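Local atomic coordinates of actin-binding protein, cofilin/tropomyosin family protein, putative (Entamoeba histolytica, PDB entry 4LIZ), a protein that binds actin filaments and stabilises them, and may thereby contribute to phagocytosis and pseudopod formation as a coactosin of the ADF family. Residues A[17-22]-A[64-69]; A[21-26]-A[43-48]; A[26-31]-A[49-54]; A[77-82]-A[109-114]. All blocks are in the same frame, centred on the assembly; numbering follows the deposited sequence.

Contact 1. Residues A[17-22]-A[64-69]; sequences IDDKNE and YYRTIS. With NA (sodium ion), chain C.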
loop_
_atom_site.group_PDB
_atom_site.type_symbol
_atom_site.label_atom_id
_atom_site.label_comp_id
_atom_site.label_asym_id
_atom_site.label_seq_id
_atom_site.Cartn_x
_atom_site.Cartn_y
_atom_site.Cartn_z
ATOM N N ILE A 17 11.659 1.710 1.073
ATOM C CA ILE A 17 12.274 2.345 2.199
ATOM C C ILE A 17 13.699 2.844 1.898
ATOM O O ILE A 17 14.069 3.856 2.359
ATOM C CB ILE A 17 12.242 1.452 3.425
ATOM C CG1 ILE A 17 10.806 1.181 3.835
ATOM C CG2 ILE A 17 12.948 2.110 4.583
ATOM C CD1 ILE A 17 10.689 0.118 4.864
ATOM N N ASP A 18 14.438 2.098 1.103
ATOM C CA ASP A 18 15.831 2.412 0.855
ATOM C C ASP A 18 15.932 3.700 0.073
ATOM O O ASP A 18 15.627 3.766 -1.044
ATOM C CB ASP A 18 16.417 1.247 0.043
ATOM C CG ASP A 18 17.909 1.346 -0.202
ATOM O OD1 ASP A 18 18.536 2.282 0.199
ATOM O OD2 ASP A 18 18.364 0.415 -0.827
ATOM N N ASP A 19 16.459 4.707 0.740
ATOM C CA ASP A 19 16.652 6.011 0.167
ATOM C C ASP A 19 17.621 5.964 -1.006
ATOM O O ASP A 19 17.570 6.780 -1.846
ATOM C CB ASP A 19 17.250 6.997 1.188
ATOM C CG ASP A 19 16.273 7.442 2.247
ATOM O OD1 ASP A 19 15.087 7.243 2.125
ATOM O OD2 ASP A 19 16.781 8.006 3.221
ATOM N N LYS A 20 18.560 5.029 -0.953
ATOM C CA LYS A 20 19.519 4.860 -1.975
ATOM C C LYS A 20 19.105 4.019 -3.104
ATOM O O LYS A 20 19.876 3.815 -4.039
ATOM C CB LYS A 20 20.835 4.330 -1.327
ATOM C CG LYS A 20 21.361 4.916 -0.096
ATOM C CD LYS A 20 21.992 6.209 -0.446
ATOM C CE LYS A 20 22.623 6.771 0.808
ATOM N NZ LYS A 20 22.798 8.201 0.628
ATOM N N ASN A 21 17.897 3.418 -3.106
ATOM C CA ASN A 21 17.334 2.726 -4.212
ATOM C C ASN A 21 16.308 3.698 -4.734
ATOM O O ASN A 21 15.082 3.578 -4.442
ATOM C CB ASN A 21 16.716 1.400 -3.790
ATOM C CG ASN A 21 16.171 0.627 -4.952
ATOM O OD1 ASN A 21 16.011 1.157 -6.082
ATOM N ND2 ASN A 21 15.883 -0.692 -4.745
ATOM N N GLU A 22 16.744 4.623 -5.579
ATOM C CA GLU A 22 15.885 5.615 -6.155
ATOM C C GLU A 22 14.991 5.136 -7.256
ATOM O O GLU A 22 14.071 5.848 -7.593
ATOM C CB GLU A 22 16.800 6.798 -6.613
ATOM C CG GLU A 22 17.488 7.453 -5.451
ATOM C CD GLU A 22 18.202 8.742 -5.892
ATOM O OE1 GLU A 22 18.665 8.822 -7.033
ATOM O OE2 GLU A 22 18.276 9.653 -5.074
ATOM N N TYR A 64 2.077 0.332 -1.102
ATOM C CA TYR A 64 2.993 0.944 -0.211
ATOM C C TYR A 64 3.893 1.919 -0.950
ATOM O O TYR A 64 4.475 1.510 -1.950
ATOM C CB TYR A 64 3.843 -0.165 0.485
ATOM C CG TYR A 64 4.797 0.341 1.537
ATOM C CD1 TYR A 64 4.378 0.894 2.715
ATOM C CD2 TYR A 64 6.164 0.158 1.346
ATOM C CE1 TYR A 64 5.260 1.275 3.713
ATOM C CE2 TYR A 64 7.093 0.524 2.355
ATOM C CZ TYR A 64 6.617 1.082 3.519
ATOM O OH TYR A 64 7.489 1.386 4.610
ATOM N N TYR A 65 3.965 3.167 -0.542
ATOM C CA TYR A 65 4.787 4.149 -1.220
ATOM C C TYR A 65 5.388 5.184 -0.266
ATOM O O TYR A 65 4.925 5.378 0.804
ATOM C CB TYR A 65 4.024 4.847 -2.376
ATOM C CG TYR A 65 2.912 5.795 -1.995
ATOM C CD1 TYR A 65 3.129 7.129 -1.871
ATOM C CD2 TYR A 65 1.650 5.322 -1.771
ATOM C CE1 TYR A 65 2.114 7.981 -1.525
ATOM C CE2 TYR A 65 0.621 6.170 -1.447
ATOM C CZ TYR A 65 0.876 7.494 -1.317
ATOM O OH TYR A 65 -0.093 8.366 -0.968
ATOM N N ARG A 66 6.432 5.827 -0.762
ATOM C CA ARG A 66 7.116 6.865 -0.039
ATOM C C ARG A 66 6.727 8.210 -0.595
ATOM O O ARG A 66 6.441 8.347 -1.740
ATOM C CB ARG A 66 8.633 6.722 -0.060
ATOM C CG ARG A 66 9.262 6.883 -1.402
ATOM C CD ARG A 66 10.731 6.537 -1.333
ATOM N NE ARG A 66 11.539 7.537 -0.685
ATOM C CZ ARG A 66 12.534 7.293 0.158
ATOM N NH1 ARG A 66 12.835 6.073 0.526
ATOM N NH2 ARG A 66 13.219 8.308 0.623
ATOM N N THR A 67 6.684 9.177 0.303
ATOM C CA THR A 67 6.342 10.542 -0.011
ATOM C C THR A 67 7.106 11.493 0.930
ATOM O O THR A 67 7.775 11.070 1.747
ATOM C CB THR A 67 4.810 10.768 -0.023
ATOM O OG1 THR A 67 4.505 12.030 -0.600
ATOM C CG2 THR A 67 4.255 10.722 1.323
ATOM N N ILE A 68 7.047 12.779 0.680
ATOM C CA ILE A 68 7.740 13.773 1.527
ATOM C C ILE A 68 6.731 14.663 2.247
ATOM O O ILE A 68 5.688 15.021 1.669
ATOM C CB ILE A 68 8.679 14.583 0.639
ATOM C CG1 ILE A 68 9.689 13.647 -0.019
ATOM C CG2 ILE A 68 9.451 15.603 1.479
ATOM C CD1 ILE A 68 10.492 14.261 -1.167
ATOM N N SER A 69 6.987 14.960 3.508
ATOM C CA SER A 69 6.119 15.909 4.229
ATOM C C SER A 69 6.994 16.933 4.957
ATOM O O SER A 69 7.949 16.569 5.642
ATOM C CB SER A 69 5.254 15.228 5.286
ATOM O OG SER A 69 4.170 16.073 5.734
HETATM NA NA NA C . 13.563 3.443 -2.640
HETATM O O HOH W 1 13.725 5.802 -2.559
#
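R66 leaves strand 60-69 with CG lodged between its backbone N and carbonyl carbon (chi1 66°), and a bend at chi3 turns the guanidinium toward the loop that follows helix 10-17; D19 swings its carboxylate to meet it, CG lying anti to its carbonyl carbon. The two side chains cross at about a right angle, and both terminal nitrogens close on a single oxygen. D19 OD1 lies in the guanidinium plane, 2.6 Å from R66 NH2 and 3.0 Å from R66 NH1. The salt bridge is nevertheless not coplanar, because the carboxylate is turned 77° from the guanidinium: NH1 uses the anti lone pair of OD1, whereas NH2 comes from above the carboxylate plane. A weak bond of 3.1 Å joins R66 NH1 to I17 O, and V16 O accepts from the same nitrogen. Arginine suits this place, since its long flat donor can serve an acidic side chain and the carbonyls at a helix end together. Beside this, I17 CG1 rests at the edge of the Y64 ring, 3.4 Å from Y64 OH, whose hydrogen bond goes to N111 O. The loop itself is a type I turn from D18 to N21, with D18 OD1 accepting from K20 N in an Asx turn. Its carbonyls D18 O and N21 O bind the sodium ion at 2.6 and 2.4 Å, and E15 O, V24 O and a water are the other ligands. The contact thus ties the end of helix 10-17 to strand 60-69, which runs between strands 26-32 and 76-85.

Contact 2. Residues A[21-26]-A[43-48]; sequences NEEVEF and KGKGGL. With NA (sodium ion), chain C.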
loop_
_atom_site.group_PDB
_atom_site.type_symbol
_atom_site.label_atom_id
_atom_site.label_comp_id
_atom_site.label_asym_id
_atom_site.label_seq_id
_atom_site.Cartn_x
_atom_site.Cartn_y
_atom_site.Cartn_z
ATOM N N ASN A 21 17.897 3.418 -3.106
ATOM C CA ASN A 21 17.334 2.726 -4.212
ATOM C C ASN A 21 16.308 3.698 -4.734
ATOM O O ASN A 21 15.082 3.578 -4.442
ATOM C CB ASN A 21 16.716 1.400 -3.790
ATOM C CG ASN A 21 16.171 0.627 -4.952
ATOM O OD1 ASN A 21 16.011 1.157 -6.082
ATOM N ND2 ASN A 21 15.883 -0.692 -4.745
ATOM N N GLU A 22 16.744 4.623 -5.579
ATOM C CA GLU A 22 15.885 5.615 -6.155
ATOM C C GLU A 22 14.991 5.136 -7.256
ATOM O O GLU A 22 14.071 5.848 -7.593
ATOM C CB GLU A 22 16.800 6.798 -6.613
ATOM C CG GLU A 22 17.488 7.453 -5.451
ATOM C CD GLU A 22 18.202 8.742 -5.892
ATOM O OE1 GLU A 22 18.665 8.822 -7.033
ATOM O OE2 GLU A 22 18.276 9.653 -5.074
ATOM N N GLU A 23 15.174 3.937 -7.757
ATOM C CA GLU A 23 14.370 3.328 -8.798
ATOM C C GLU A 23 13.041 2.739 -8.278
ATOM O O GLU A 23 12.218 2.348 -9.093
ATOM C CB GLU A 23 15.171 2.241 -9.519
ATOM C CG GLU A 23 16.490 2.785 -10.153
ATOM C CD GLU A 23 16.235 3.941 -11.069
ATOM O OE1 GLU A 23 15.531 3.752 -12.070
ATOM O OE2 GLU A 23 16.708 5.095 -10.788
ATOM N N VAL A 24 12.949 2.616 -6.960
ATOM C CA VAL A 24 11.711 2.040 -6.417
ATOM C C VAL A 24 11.224 2.958 -5.319
ATOM O O VAL A 24 11.808 3.114 -4.268
ATOM C CB VAL A 24 11.896 0.623 -5.853
ATOM C CG1 VAL A 24 10.624 0.084 -5.226
ATOM C CG2 VAL A 24 12.431 -0.361 -6.919
ATOM N N GLU A 25 10.038 3.542 -5.534
ATOM C CA GLU A 25 9.380 4.492 -4.623
ATOM C C GLU A 25 7.961 3.959 -4.257
ATOM O O GLU A 25 7.378 4.489 -3.317
ATOM C CB GLU A 25 9.290 5.850 -5.271
ATOM C CG GLU A 25 10.701 6.428 -5.527
ATOM C CD GLU A 25 10.589 7.716 -6.276
ATOM O OE1 GLU A 25 9.744 7.931 -7.143
ATOM O OE2 GLU A 25 11.518 8.578 -6.025
ATOM N N PHE A 26 7.391 3.060 -4.999
ATOM C CA PHE A 26 6.102 2.433 -4.692
ATOM C C PHE A 26 6.055 1.017 -5.106
ATOM O O PHE A 26 6.782 0.580 -6.030
ATOM C CB PHE A 26 4.948 3.215 -5.446
ATOM C CG PHE A 26 4.713 2.815 -6.869
ATOM C CD1 PHE A 26 5.465 3.399 -7.844
ATOM C CD2 PHE A 26 3.827 1.857 -7.229
ATOM C CE1 PHE A 26 5.312 3.009 -9.168
ATOM C CE2 PHE A 26 3.640 1.453 -8.515
ATOM C CZ PHE A 26 4.473 2.006 -9.491
ATOM N N LYS A 43 5.710 -1.884 -9.636
ATOM C CA LYS A 43 6.763 -1.433 -8.827
ATOM C C LYS A 43 7.606 -0.497 -9.619
ATOM O O LYS A 43 7.838 -0.757 -10.812
ATOM C CB LYS A 43 7.579 -2.624 -8.379
ATOM C CG LYS A 43 8.600 -2.235 -7.347
ATOM C CD LYS A 43 9.441 -3.445 -6.898
ATOM C CE LYS A 43 10.464 -3.994 -7.971
ATOM N NZ LYS A 43 11.312 -5.126 -7.461
ATOM N N GLY A 44 7.954 0.625 -9.028
ATOM C CA GLY A 44 8.771 1.618 -9.746
ATOM C C GLY A 44 8.852 2.933 -9.130
ATOM O O GLY A 44 8.673 3.105 -7.895
ATOM N N LYS A 45 9.176 3.953 -9.933
ATOM C CA LYS A 45 9.246 5.290 -9.517
ATOM C C LYS A 45 7.853 5.906 -9.501
ATOM O O LYS A 45 7.076 5.553 -10.398
ATOM C CB LYS A 45 10.194 6.105 -10.463
ATOM C CG LYS A 45 11.644 5.851 -10.116
ATOM C CD LYS A 45 12.531 6.846 -10.889
ATOM C CE LYS A 45 12.672 8.185 -10.127
ATOM N NZ LYS A 45 13.350 8.269 -8.763
ATOM N N GLY A 46 7.586 6.760 -8.550
ATOM C CA GLY A 46 6.260 7.358 -8.498
ATOM C C GLY A 46 5.728 7.297 -7.086
ATOM O O GLY A 46 6.414 7.027 -6.115
ATOM N N GLY A 47 4.490 7.610 -7.015
ATOM C CA GLY A 47 3.779 7.758 -5.735
ATOM C C GLY A 47 2.301 7.381 -5.955
ATOM O O GLY A 47 1.947 6.483 -6.623
ATOM N N LEU A 48 1.486 8.205 -5.268
ATOM C CA LEU A 48 0.046 7.953 -5.274
ATOM C C LEU A 48 -0.607 7.747 -6.659
ATOM O O LEU A 48 -1.405 6.842 -6.896
ATOM C CB LEU A 48 -0.718 9.001 -4.460
ATOM C CG LEU A 48 -2.210 8.710 -4.366
ATOM C CD1 LEU A 48 -2.473 7.475 -3.521
ATOM C CD2 LEU A 48 -2.920 9.963 -3.780
HETATM NA NA NA C . 13.563 3.443 -2.640
HETATM O O HOH W 2 15.712 7.591 -10.343
HETATM O O HOH W 1 13.725 5.802 -2.559
#
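E25 and F26 together stand opposite the single residue G44 in an antiparallel pairing, a classic beta bulge at the start of strand 26-32. G44 O accepts from E25 N at 2.8 Å and from F26 N at 3.2 Å; one carbonyl taking two N-H groups is the mark of the bulge. In return G44 N gives a bond to F26 O, completing the hydrogen-bonded pair. Upstream, a type I turn from N21 to V24 directs N21 O and V24 O, two of the four carbonyl ligands, to the sodium ion. Strand 37-44 is an outermost strand of the mixed sheet of the ADF fold and pairs with 26-32, and the bulge lies where this pairing gives way to the metal loop. The bare glycine backbone lets F26 lay its ring directly against it: G44 N stands over one face, and K45 O meets the edge 3.3 Å from F26 CE1. G46, at phi 133°, has backbone angles suited to glycine. E25 extends beyond CG, and E25 OE1 accepts, with its anti lone pair, from G46 N at 2.8 Å. Its other oxygen, E25 OE2, makes a weak salt bridge of 3.3 Å with K45 NZ. The lysine bends at chi3 and chi4 (86° and 64°), which folds its chain back over the turn until NZ lies 2.8 Å from E22 O; a water links the same NZ to E23 OE2. Nearer the start of the pairing, V24 CG1 packs against K43 CG, while K43 NZ forms a salt bridge with E15.

Contact 3. Residues A[26-31]-A[49-54]; sequences FVVFGV and EEVKAA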
loop_
_atom_site.group_PDB
_atom_site.type_symbol
_atom_site.label_atom_id
_atom_site.label_comp_id
_atom_site.label_asym_id
_atom_site.label_seq_id
_atom_site.Cartn_x
_atom_site.Cartn_y
_atom_site.Cartn_z
ATOM N N PHE A 26 7.391 3.060 -4.999
ATOM C CA PHE A 26 6.102 2.433 -4.692
ATOM C C PHE A 26 6.055 1.017 -5.106
ATOM O O PHE A 26 6.782 0.580 -6.030
ATOM C CB PHE A 26 4.948 3.215 -5.446
ATOM C CG PHE A 26 4.713 2.815 -6.869
ATOM C CD1 PHE A 26 5.465 3.399 -7.844
ATOM C CD2 PHE A 26 3.827 1.857 -7.229
ATOM C CE1 PHE A 26 5.312 3.009 -9.168
ATOM C CE2 PHE A 26 3.640 1.453 -8.515
ATOM C CZ PHE A 26 4.473 2.006 -9.491
ATOM N N VAL A 27 5.165 0.230 -4.500
ATOM C CA VAL A 27 4.816 -1.082 -4.902
ATOM C C VAL A 27 3.355 -1.361 -4.722
ATOM O O VAL A 27 2.775 -0.803 -3.749
ATOM C CB VAL A 27 5.677 -2.178 -4.242
ATOM C CG1 VAL A 27 5.552 -2.095 -2.704
ATOM C CG2 VAL A 27 5.399 -3.584 -4.713
ATOM N N VAL A 28 2.766 -2.085 -5.650
ATOM C CA VAL A 28 1.383 -2.592 -5.544
ATOM C C VAL A 28 1.425 -4.070 -5.597
ATOM O O VAL A 28 2.051 -4.626 -6.533
ATOM C CB VAL A 28 0.484 -1.970 -6.624
ATOM C CG1 VAL A 28 -0.939 -2.538 -6.514
ATOM C CG2 VAL A 28 0.466 -0.478 -6.574
ATOM N N PHE A 29 0.791 -4.771 -4.630
ATOM C CA PHE A 29 0.673 -6.168 -4.600
ATOM C C PHE A 29 -0.710 -6.653 -4.947
ATOM O O PHE A 29 -1.717 -6.034 -4.513
ATOM C CB PHE A 29 0.977 -6.746 -3.184
ATOM C CG PHE A 29 2.361 -6.402 -2.641
ATOM C CD1 PHE A 29 3.465 -7.136 -3.121
ATOM C CD2 PHE A 29 2.589 -5.387 -1.736
ATOM C CE1 PHE A 29 4.711 -6.826 -2.626
ATOM C CE2 PHE A 29 3.881 -5.133 -1.273
ATOM C CZ PHE A 29 4.920 -5.855 -1.751
ATOM N N GLY A 30 -0.751 -7.664 -5.758
ATOM C CA GLY A 30 -1.978 -8.385 -6.009
ATOM C C GLY A 30 -2.025 -9.698 -5.301
ATOM O O GLY A 30 -1.089 -10.170 -4.643
ATOM N N VAL A 31 -3.204 -10.293 -5.319
ATOM C CA VAL A 31 -3.499 -11.467 -4.529
ATOM C C VAL A 31 -3.895 -12.602 -5.440
ATOM O O VAL A 31 -4.897 -12.465 -6.174
ATOM C CB VAL A 31 -4.611 -11.086 -3.459
ATOM C CG1 VAL A 31 -4.952 -12.291 -2.592
ATOM C CG2 VAL A 31 -4.190 -10.023 -2.527
ATOM N N GLU A 49 -0.291 8.641 -7.608
ATOM C CA GLU A 49 -0.918 8.491 -8.892
ATOM C C GLU A 49 -0.578 7.159 -9.584
ATOM O O GLU A 49 -1.372 6.555 -10.197
ATOM C CB GLU A 49 -0.814 9.768 -9.775
ATOM C CG GLU A 49 -1.250 11.040 -8.976
ATOM C CD GLU A 49 -2.687 11.021 -8.310
ATOM O OE1 GLU A 49 -3.648 10.426 -8.819
ATOM O OE2 GLU A 49 -2.809 11.605 -7.191
ATOM N N GLU A 50 0.674 6.770 -9.463
ATOM C CA GLU A 50 1.120 5.501 -10.005
ATOM C C GLU A 50 0.449 4.283 -9.325
ATOM O O GLU A 50 0.077 3.341 -9.946
ATOM C CB GLU A 50 2.630 5.388 -9.913
ATOM C CG GLU A 50 3.392 6.227 -10.916
ATOM C CD GLU A 50 3.366 7.726 -10.649
ATOM O OE1 GLU A 50 3.227 8.191 -9.549
ATOM O OE2 GLU A 50 3.497 8.473 -11.609
ATOM N N VAL A 51 0.298 4.381 -8.022
ATOM C CA VAL A 51 -0.411 3.364 -7.305
ATOM C C VAL A 51 -1.860 3.287 -7.797
ATOM O O VAL A 51 -2.349 2.263 -8.074
ATOM C CB VAL A 51 -0.372 3.708 -5.785
ATOM C CG1 VAL A 51 -1.424 2.975 -4.961
ATOM C CG2 VAL A 51 1.007 3.494 -5.205
ATOM N N LYS A 52 -2.489 4.443 -7.924
ATOM C CA LYS A 52 -3.896 4.477 -8.285
ATOM C C LYS A 52 -4.082 3.869 -9.656
ATOM O O LYS A 52 -4.992 3.167 -9.850
ATOM C CB LYS A 52 -4.474 5.893 -8.200
ATOM C CG LYS A 52 -4.760 6.358 -6.789
ATOM C CD LYS A 52 -5.102 7.831 -6.705
ATOM C CE LYS A 52 -6.466 8.130 -7.274
ATOM N NZ LYS A 52 -6.676 9.578 -7.076
ATOM N N ALA A 53 -3.154 4.141 -10.565
ATOM C CA ALA A 53 -3.244 3.538 -11.856
ATOM C C ALA A 53 -3.221 2.057 -11.946
ATOM O O ALA A 53 -3.720 1.414 -12.863
ATOM C CB ALA A 53 -2.125 4.110 -12.743
ATOM N N ALA A 54 -2.589 1.442 -10.934
ATOM C CA ALA A 54 -2.486 0.023 -10.797
ATOM C C ALA A 54 -3.607 -0.694 -10.026
ATOM O O ALA A 54 -3.670 -1.925 -10.090
ATOM C CB ALA A 54 -1.114 -0.371 -10.165
#
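E50 meets F26 through the root of its side chain: CB sits over one face of the phenyl ring, 3.9 Å from the ring centroid and 21° off the normal, a CH-pi contact. F26 CE1 comes closest, 3.7 Å from E50 CB. With a bend at chi2 (72°) the glutamate then turns its carboxylate away from the ring, and OE1 accepts from G47 N at the N-cap position of helix 48-54. Glutamate suits both jobs, its aliphatic part covering an aromatic face and its charged end bonding to the start of its own helix. One residue on, V51 brings its CG2 branch, anti to the carbonyl carbon, against the base of the same phenylalanine, 3.8 Å from F26 CD2. F26 and V51 run alongside one another head to tail, and V51 CG2 also lies 4.2 Å from V28 CG2, so one methyl touches two residues of the strand. A branched residue fills this interface close to both backbones. A turn later A54 places CB 3.9 Å from V28 CG2. The short side chain of A54 meets the valine with CB alone, and V28 CG2 is received between V51 and A54. F26 and V28 are two residues apart and direct their CB atoms to the same side of the strand, where the helix lies. The short axes run nearly parallel, at 17°, with a closest approach of 8.6 Å. A helix laid almost along a strand, joined to it by apolar side chains, is the layered alpha/beta packing characteristic of the ADF fold, whose helices cover the central mixed sheet.

Contact 4. Residues A[77-82]-A[109-114]; sequences VKFVFI and INNFHI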
loop_
_atom_site.group_PDB
_atom_site.type_symbol
_atom_site.label_atom_id
_atom_site.label_comp_id
_atom_site.label_asym_id
_atom_site.label_seq_id
_atom_site.Cartn_x
_atom_site.Cartn_y
_atom_site.Cartn_z
ATOM N N VAL A 77 10.836 12.017 4.930
ATOM C CA VAL A 77 10.246 10.881 4.196
ATOM C C VAL A 77 9.159 10.292 5.050
ATOM O O VAL A 77 9.289 10.118 6.262
ATOM C CB VAL A 77 11.317 9.819 3.820
ATOM C CG1 VAL A 77 10.667 8.697 2.996
ATOM C CG2 VAL A 77 12.403 10.587 3.049
ATOM N N LYS A 78 7.992 10.005 4.407
ATOM C CA LYS A 78 6.878 9.382 5.071
ATOM C C LYS A 78 6.426 8.226 4.174
ATOM O O LYS A 78 6.606 8.237 2.972
ATOM C CB LYS A 78 5.689 10.348 5.130
ATOM C CG LYS A 78 6.043 11.608 5.955
ATOM C CD LYS A 78 6.083 11.337 7.414
ATOM C CE LYS A 78 6.255 12.677 8.177
ATOM N NZ LYS A 78 6.220 12.445 9.639
ATOM N N PHE A 79 5.876 7.186 4.806
ATOM C CA PHE A 79 5.434 6.003 4.112
ATOM C C PHE A 79 3.951 5.822 4.271
ATOM O O PHE A 79 3.399 5.989 5.381
ATOM C CB PHE A 79 6.169 4.792 4.617
ATOM C CG PHE A 79 7.659 4.885 4.440
ATOM C CD1 PHE A 79 8.259 4.855 3.191
ATOM C CD2 PHE A 79 8.474 5.068 5.558
ATOM C CE1 PHE A 79 9.611 5.017 3.061
ATOM C CE2 PHE A 79 9.837 5.245 5.403
ATOM C CZ PHE A 79 10.392 5.211 4.165
ATOM N N VAL A 80 3.276 5.503 3.193
ATOM C CA VAL A 80 1.805 5.329 3.115
ATOM C C VAL A 80 1.536 3.876 2.822
ATOM O O VAL A 80 2.018 3.324 1.830
ATOM C CB VAL A 80 1.203 6.243 2.060
ATOM C CG1 VAL A 80 -0.306 6.027 1.984
ATOM C CG2 VAL A 80 1.509 7.739 2.330
ATOM N N PHE A 81 0.648 3.220 3.600
ATOM C CA PHE A 81 0.150 1.876 3.427
ATOM C C PHE A 81 -1.291 1.927 3.042
ATOM O O PHE A 81 -2.100 2.512 3.764
ATOM C CB PHE A 81 0.393 0.974 4.641
ATOM C CG PHE A 81 -0.291 -0.329 4.572
ATOM C CD1 PHE A 81 0.004 -1.296 3.624
ATOM C CD2 PHE A 81 -1.286 -0.678 5.498
ATOM C CE1 PHE A 81 -0.614 -2.549 3.554
ATOM C CE2 PHE A 81 -1.919 -1.873 5.432
ATOM C CZ PHE A 81 -1.585 -2.835 4.490
ATOM N N ILE A 82 -1.699 1.316 1.956
ATOM C CA ILE A 82 -3.083 1.261 1.499
ATOM C C ILE A 82 -3.484 -0.159 1.364
ATOM O O ILE A 82 -2.824 -1.040 0.742
ATOM C CB ILE A 82 -3.234 1.917 0.109
ATOM C CG1 ILE A 82 -2.973 3.403 0.253
ATOM C CG2 ILE A 82 -4.550 1.566 -0.514
ATOM C CD1 ILE A 82 -2.635 4.106 -1.046
ATOM N N ILE A 109 5.157 -5.116 6.537
ATOM C CA ILE A 109 5.058 -3.626 6.202
ATOM C C ILE A 109 4.698 -2.951 7.523
ATOM O O ILE A 109 3.547 -2.537 7.815
ATOM C CB ILE A 109 4.005 -3.245 5.162
ATOM C CG1 ILE A 109 4.097 -4.145 4.016
ATOM C CG2 ILE A 109 4.099 -1.723 4.806
ATOM C CD1 ILE A 109 3.222 -3.698 2.857
ATOM N N ASN A 110 5.701 -2.921 8.386
ATOM C CA ASN A 110 5.595 -2.317 9.703
ATOM C C ASN A 110 6.024 -0.898 9.849
ATOM O O ASN A 110 5.914 -0.385 10.910
ATOM C CB ASN A 110 6.296 -3.222 10.715
ATOM C CG ASN A 110 7.685 -3.533 10.298
ATOM O OD1 ASN A 110 8.343 -2.661 9.833
ATOM N ND2 ASN A 110 8.084 -4.833 10.308
ATOM N N ASN A 111 6.547 -0.262 8.811
ATOM C CA ASN A 111 7.024 1.113 8.889
ATOM C C ASN A 111 6.091 1.970 8.005
ATOM O O ASN A 111 6.306 2.126 6.789
ATOM C CB ASN A 111 8.434 1.225 8.313
ATOM C CG ASN A 111 9.047 2.584 8.501
ATOM O OD1 ASN A 111 8.411 3.573 8.880
ATOM N ND2 ASN A 111 10.334 2.632 8.254
ATOM N N PHE A 112 5.048 2.505 8.553
ATOM C CA PHE A 112 4.173 3.416 7.818
ATOM C C PHE A 112 3.621 4.525 8.696
ATOM O O PHE A 112 3.390 4.295 9.936
ATOM C CB PHE A 112 3.023 2.687 7.086
ATOM C CG PHE A 112 2.163 1.874 7.983
ATOM C CD1 PHE A 112 2.428 0.578 8.185
ATOM C CD2 PHE A 112 1.127 2.491 8.698
ATOM C CE1 PHE A 112 1.656 -0.207 9.099
ATOM C CE2 PHE A 112 0.372 1.757 9.619
ATOM C CZ PHE A 112 0.619 0.419 9.771
ATOM N N HIS A 113 3.457 5.678 8.171
ATOM C CA HIS A 113 2.929 6.817 8.849
ATOM C C HIS A 113 1.476 6.972 8.783
ATOM O O HIS A 113 0.879 7.562 9.698
ATOM C CB HIS A 113 3.608 8.058 8.308
ATOM C CG HIS A 113 5.057 8.056 8.585
ATOM N ND1 HIS A 113 5.973 7.509 7.722
ATOM C CD2 HIS A 113 5.757 8.452 9.685
ATOM C CE1 HIS A 113 7.168 7.544 8.272
ATOM N NE2 HIS A 113 7.064 8.160 9.453
ATOM N N ILE A 114 0.802 6.422 7.757
ATOM C CA ILE A 114 -0.589 6.421 7.627
ATOM C C ILE A 114 -1.015 5.127 6.995
ATOM O O ILE A 114 -0.299 4.507 6.160
ATOM C CB ILE A 114 -1.194 7.552 6.912
ATOM C CG1 ILE A 114 -0.688 7.661 5.528
ATOM C CG2 ILE A 114 -0.972 8.925 7.625
ATOM C CD1 ILE A 114 -1.568 8.559 4.677
#
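K78 lays its CD over the centre of the H113 imidazole, 3.6 Å from the ring centroid, in a CH-pi contact; the lysine chain runs roughly perpendicular to the histidine. A long aliphatic chain suits this place because it covers the ring face; K78 NZ hydrogen-bonds H137 ND1 near the C-terminus. F79 gives its backbone N-H to H113 ND1 at 2.9 Å, 19° out of the ring plane; this bond and K78 over the face help hold the ring's rotation. F79 O takes the N-H of H113, and the F79 ring lies obliquely by the N111 amide, with CD2 3.6 Å from N111 OD1. V80 pairs in parallel with I114: the two branched side chains run alongside each other from the same face, with V80 CG2 3.9 Å from I114 CG1. Beyond it F81 N bonds to I114 O at 3.0 Å. CB of F81 packs on F112, the two rings 37° apart, and the F81 ring meets I109 at CD1, 4.1 Å from F81 CE1. The contact begins the parallel pairing of strands 76-85 and 114-118, with helix 126-137 against I114 and K78, and strand 60-69 beside strand 76-85.

Overall arrangement
All four contacts meet on one mixed sheet. Contacts 1 and 2, centres about 7 Å apart, share N21 and E22 and both touch the sodium ion and its bound water; they also join through R66 N and E25 O, 3.0 Å apart. Contact 3 shares F26 with contact 2, about 10 Å away between centres. Contact 4 lies about 10 Å from contact 1, centre to centre, and touches it where Y64 OH is 2.6 Å from N111 O. The F26 and F79 side chains are about 9 and 7 Å from the sodium. Strands 60-69 and 76-85 of contacts 1 and 4 flank the F-loop D71-R76, probably important for stable binding to G- and F-actin.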